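DNA photolyase (Agrobacterium tumefaciens, PDB 4U63) probably uses light absorbed by its flavin and methenyltetrahydrofolate antenna to split cyclobutane pyrimidine dimers in DNA. Local coordinates at residues Phe325-Asp330 and Asp379-Glu384. Numbering follows the deposited sequence.
Sequences FSWRDD and DWRKGE. With SO4 (sulfate ion), chain M.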
ATOM      1  N   PHE A 325      11.844 -24.992   5.526  1.00 30.50           N
ATOM      2  CA  PHE A 325      12.647 -24.589   4.377  1.00 31.17           C
ATOM      3  C   PHE A 325      13.951 -23.969   4.867  1.00 29.47           C
ATOM      4  O   PHE A 325      13.933 -23.154   5.787  1.00 31.88           O
ATOM      5  CB  PHE A 325      11.884 -23.596   3.504  1.00 28.85           C
ATOM      6  CG  PHE A 325      12.386 -23.527   2.107  1.00 29.61           C
ATOM      7  CD1 PHE A 325      13.468 -22.728   1.784  1.00 31.02           C
ATOM      8  CD2 PHE A 325      11.784 -24.273   1.109  1.00 32.95           C
ATOM      9  CE1 PHE A 325      13.937 -22.672   0.484  1.00 34.40           C
ATOM     10  CE2 PHE A 325      12.243 -24.221  -0.193  1.00 32.89           C
ATOM     11  CZ  PHE A 325      13.323 -23.424  -0.506  1.00 32.25           C
ATOM     12  N   SER A 326      15.072 -24.363   4.263  1.00 28.50           N
ATOM     13  CA  SER A 326      16.390 -23.875   4.691  0.50 29.15           C
ATOM     14  C   SER A 326      16.840 -22.703   3.822  1.00 29.85           C
ATOM     15  O   SER A 326      17.369 -22.884   2.729  1.00 31.63           O
ATOM     16  CB  SER A 326      17.430 -24.998   4.660  0.50 30.47           C
ATOM     17  OG  SER A 326      18.668 -24.549   5.196  0.50 30.18           O
ATOM     18  N   TRP A 327      16.620 -21.493   4.321  1.00 28.28           N
ATOM     19  CA  TRP A 327      16.984 -20.286   3.578  1.00 25.90           C
ATOM     20  C   TRP A 327      18.466 -20.050   3.736  1.00 28.83           C
ATOM     21  O   TRP A 327      19.050 -20.424   4.754  1.00 30.60           O
ATOM     22  CB  TRP A 327      16.207 -19.071   4.085  1.00 28.48           C
ATOM     23  CG  TRP A 327      14.732 -19.248   3.996  1.00 31.24           C
ATOM     24  CD1 TRP A 327      13.859 -19.371   5.030  1.00 33.97           C
ATOM     25  CD2 TRP A 327      13.954 -19.348   2.797  1.00 32.27           C
ATOM     26  NE1 TRP A 327      12.578 -19.535   4.552  1.00 36.13           N
ATOM     27  CE2 TRP A 327      12.611 -19.524   3.183  1.00 35.04           C
ATOM     28  CE3 TRP A 327      14.265 -19.303   1.434  1.00 35.63           C
ATOM     29  CZ2 TRP A 327      11.575 -19.656   2.256  1.00 38.87           C
ATOM     30  CZ3 TRP A 327      13.234 -19.432   0.506  1.00 37.92           C
ATOM     31  CH2 TRP A 327      11.906 -19.610   0.921  1.00 41.48           C
ATOM     32  N   ARG A 328      19.071 -19.438   2.726  1.00 28.54           N
ATOM     33  CA  ARG A 328      20.485 -19.074   2.791  1.00 28.95           C
ATOM     34  C   ARG A 328      20.721 -17.951   3.780  1.00 30.39           C
ATOM     35  O   ARG A 328      19.904 -17.038   3.904  1.00 30.95           O
ATOM     36  CB  ARG A 328      21.018 -18.661   1.418  1.00 30.37           C
ATOM     37  CG  ARG A 328      21.352 -19.848   0.539  1.00 30.77           C
ATOM     38  CD  ARG A 328      21.800 -19.443  -0.855  1.00 30.74           C
ATOM     39  NE  ARG A 328      22.986 -18.588  -0.838  1.00 32.38           N
ATOM     40  CZ  ARG A 328      24.227 -19.005  -0.603  1.00 36.81           C
ATOM     41  NH1 ARG A 328      24.502 -20.296  -0.351  1.00 38.11           N
ATOM     42  NH2 ARG A 328      25.226 -18.121  -0.616  1.00 34.57           N
ATOM     43  N   ASP A 329      21.841 -18.049   4.494  1.00 29.63           N
ATOM     44  CA  ASP A 329      22.346 -16.969   5.322  1.00 32.29           C
ATOM     45  C   ASP A 329      23.390 -16.264   4.470  1.00 32.39           C
ATOM     46  O   ASP A 329      24.571 -16.629   4.484  1.00 36.77           O
ATOM     47  CB  ASP A 329      22.948 -17.521   6.621  1.00 36.83           C
ATOM     48  CG  ASP A 329      23.555 -16.434   7.516  1.00 43.51           C
ATOM     49  OD1 ASP A 329      23.368 -15.226   7.251  1.00 46.17           O
ATOM     50  OD2 ASP A 329      24.227 -16.801   8.498  1.00 49.83           O
ATOM     51  N   ASP A 330      22.938 -15.260   3.716  1.00 33.12           N
ATOM     52  CA  ASP A 330      23.786 -14.548   2.760  1.00 32.64           C
ATOM     53  C   ASP A 330      23.364 -13.082   2.685  1.00 31.32           C
ATOM     54  O   ASP A 330      22.707 -12.631   1.729  1.00 29.46           O
ATOM     55  CB  ASP A 330      23.708 -15.232   1.388  1.00 32.15           C
ATOM     56  CG  ASP A 330      24.764 -14.735   0.409  1.00 34.03           C
ATOM     57  OD1 ASP A 330      25.374 -13.663   0.629  1.00 31.19           O
ATOM     58  OD2 ASP A 330      24.976 -15.428  -0.606  1.00 37.14           O
ATOM     59  N   ASP A 379      14.993 -15.640   2.774  1.00 25.62           N
ATOM     60  CA  ASP A 379      13.694 -15.600   3.457  1.00 25.58           C
ATOM     61  C   ASP A 379      12.810 -14.455   2.952  1.00 24.20           C
ATOM     62  O   ASP A 379      13.203 -13.291   2.996  1.00 24.58           O
ATOM     63  CB  ASP A 379      13.956 -15.449   4.967  1.00 28.55           C
ATOM     64  CG  ASP A 379      12.715 -15.625   5.821  1.00 28.54           C
ATOM     65  OD1 ASP A 379      11.580 -15.525   5.321  1.00 27.46           O
ATOM     66  OD2 ASP A 379      12.893 -15.866   7.029  1.00 32.95           O
ATOM     67  N   TRP A 380      11.623 -14.799   2.464  1.00 22.25           N
ATOM     68  CA  TRP A 380      10.682 -13.794   1.939  1.00 21.20           C
ATOM     69  C   TRP A 380      10.355 -12.678   2.939  1.00 18.11           C
ATOM     70  O   TRP A 380      10.069 -11.550   2.544  1.00 19.91           O
ATOM     71  CB  TRP A 380       9.391 -14.449   1.438  1.00 22.49           C
ATOM     72  CG  TRP A 380       8.585 -15.199   2.455  1.00 23.61           C
ATOM     73  CD1 TRP A 380       8.633 -16.537   2.706  1.00 25.68           C
ATOM     74  CD2 TRP A 380       7.581 -14.666   3.329  1.00 22.88           C
ATOM     75  NE1 TRP A 380       7.741 -16.872   3.686  1.00 24.65           N
ATOM     76  CE2 TRP A 380       7.083 -15.745   4.094  1.00 22.91           C
ATOM     77  CE3 TRP A 380       7.066 -13.383   3.553  1.00 22.14           C
ATOM     78  CZ2 TRP A 380       6.085 -15.586   5.057  1.00 21.91           C
ATOM     79  CZ3 TRP A 380       6.069 -13.224   4.516  1.00 24.18           C
ATOM     80  CH2 TRP A 380       5.590 -14.324   5.254  1.00 23.61           C
ATOM     81  N   ARG A 381      10.431 -12.994   4.236  1.00 18.99           N
ATOM     82  CA  ARG A 381      10.164 -12.021   5.284  1.00 20.57           C
ATOM     83  C   ARG A 381      11.161 -10.857   5.210  1.00 21.96           C
ATOM     84  O   ARG A 381      10.815  -9.731   5.546  1.00 21.76           O
ATOM     85  CB  ARG A 381      10.228 -12.679   6.659  1.00 22.92           C
ATOM     86  CG  ARG A 381       9.169 -13.734   6.914  1.00 23.39           C
ATOM     87  CD  ARG A 381       9.659 -14.680   8.028  1.00 28.26           C
ATOM     88  NE  ARG A 381       8.774 -15.813   8.234  1.00 37.96           N
ATOM     89  CZ  ARG A 381       8.818 -16.987   7.583  1.00 38.39           C
ATOM     90  NH1 ARG A 381       9.724 -17.255   6.623  1.00 33.57           N
ATOM     91  NH2 ARG A 381       7.928 -17.917   7.901  1.00 37.18           N
ATOM     92  N   LYS A 382      12.388 -11.128   4.760  1.00 20.45           N
ATOM     93  CA  LYS A 382      13.382 -10.059   4.605  1.00 20.42           C
ATOM     94  C   LYS A 382      12.990  -9.112   3.474  1.00 20.35           C
ATOM     95  O   LYS A 382      13.126  -7.897   3.604  1.00 21.72           O
ATOM     96  CB  LYS A 382      14.773 -10.633   4.377  1.00 23.63           C
ATOM     97  CG  LYS A 382      15.335 -11.311   5.622  1.00 25.36           C
ATOM     98  CD  LYS A 382      16.571 -12.134   5.319  1.00 29.11           C
ATOM     99  CE  LYS A 382      17.775 -11.288   4.943  1.00 30.73           C
ATOM    100  NZ  LYS A 382      18.236 -10.411   6.054  1.00 31.50           N
ATOM    101  N   GLY A 383      12.506  -9.668   2.369  1.00 18.51           N
ATOM    102  CA  GLY A 383      12.002  -8.851   1.260  1.00 18.85           C
ATOM    103  C   GLY A 383      10.775  -8.040   1.663  1.00 20.33           C
ATOM    104  O   GLY A 383      10.652  -6.861   1.330  1.00 20.27           O
ATOM    105  N   GLU A 384       9.860  -8.692   2.377  1.00 19.83           N
ATOM    106  CA  GLU A 384       8.667  -8.040   2.909  0.63 18.59           C
ATOM    107  C   GLU A 384       9.046  -6.820   3.762  1.00 18.87           C
ATOM    108  O   GLU A 384       8.465  -5.729   3.607  1.00 19.76           O
ATOM    109  CB  GLU A 384       7.849  -9.060   3.728  0.63 18.88           C
ATOM    110  CG  GLU A 384       6.427  -8.627   4.065  0.63 23.03           C
ATOM    111  CD  GLU A 384       6.293  -7.781   5.326  0.63 29.00           C
ATOM    112  OE1 GLU A 384       7.223  -7.735   6.157  0.63 33.15           O
ATOM    113  OE2 GLU A 384       5.227  -7.155   5.494  0.63 36.96           O
TER
HETATM  114  S   SO4 M1012      28.158 -20.391  -0.288  0.60 58.50           S
HETATM  115  O1  SO4 M1012      27.825 -19.299  -1.232  0.60 56.03           O
HETATM  116  O2  SO4 M1012      28.023 -19.910   1.105  0.60 60.08           O
HETATM  117  O3  SO4 M1012      29.548 -20.825  -0.529  0.60 60.51           O
HETATM  118  O4  SO4 M1012      27.246 -21.536  -0.499  0.60 57.23           O
HETATM  119  O   HOH W   1       9.690 -20.121   5.422  1.00 37.62           O
HETATM  120  O   HOH W   2      17.532 -15.693   4.372  1.00 28.74           O
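Trp327 lays one face of its indole over the backbone of Asp379, sandwiched there by Phe325, whose CD1 lies against the rim of the opposite face. Asp379 CA sits 3.8 Å from the centroid of the five-membered ring of Trp327, only 12° off the ring normal, a CH-pi contact. With CG anti to the backbone N (chi1 -170°), the Asp379 carboxylate runs past the indole's CD1-NE1 edge, above the ring plane; the two planes are 13° apart. Farther along the ring, CZ2 of Trp327 meets CD1 at the edge of Trp380, 4.3 Å away. Trp327 NE1 does not bond directly to the other segment; a water lying in the indole plane accepts from it and from Arg381 NH1. That same NH1 donates to Asp379 OD1 at 2.9 Å in a salt bridge, while Arg381 N reaches Asp379 OD1 from the opposite face of the carboxylate, 3.0 Å away. The two bonds hold the carboxylate's rotation. At Arg328 the backbone O takes a bond from a second water, which accepts from Asp379 N. The Arg328 guanidinium instead heads away, pairing through NH2 with Asp330 OD2 (2.7 Å) and gripping a sulfate, probably from the crystallisation liquor, with NH1 and NH2. Across this partly buried junction, the loop before helix 331-338 packs on an aspartate N-cap starting helix 380-390, within the helical FAD-binding domain of photolyases.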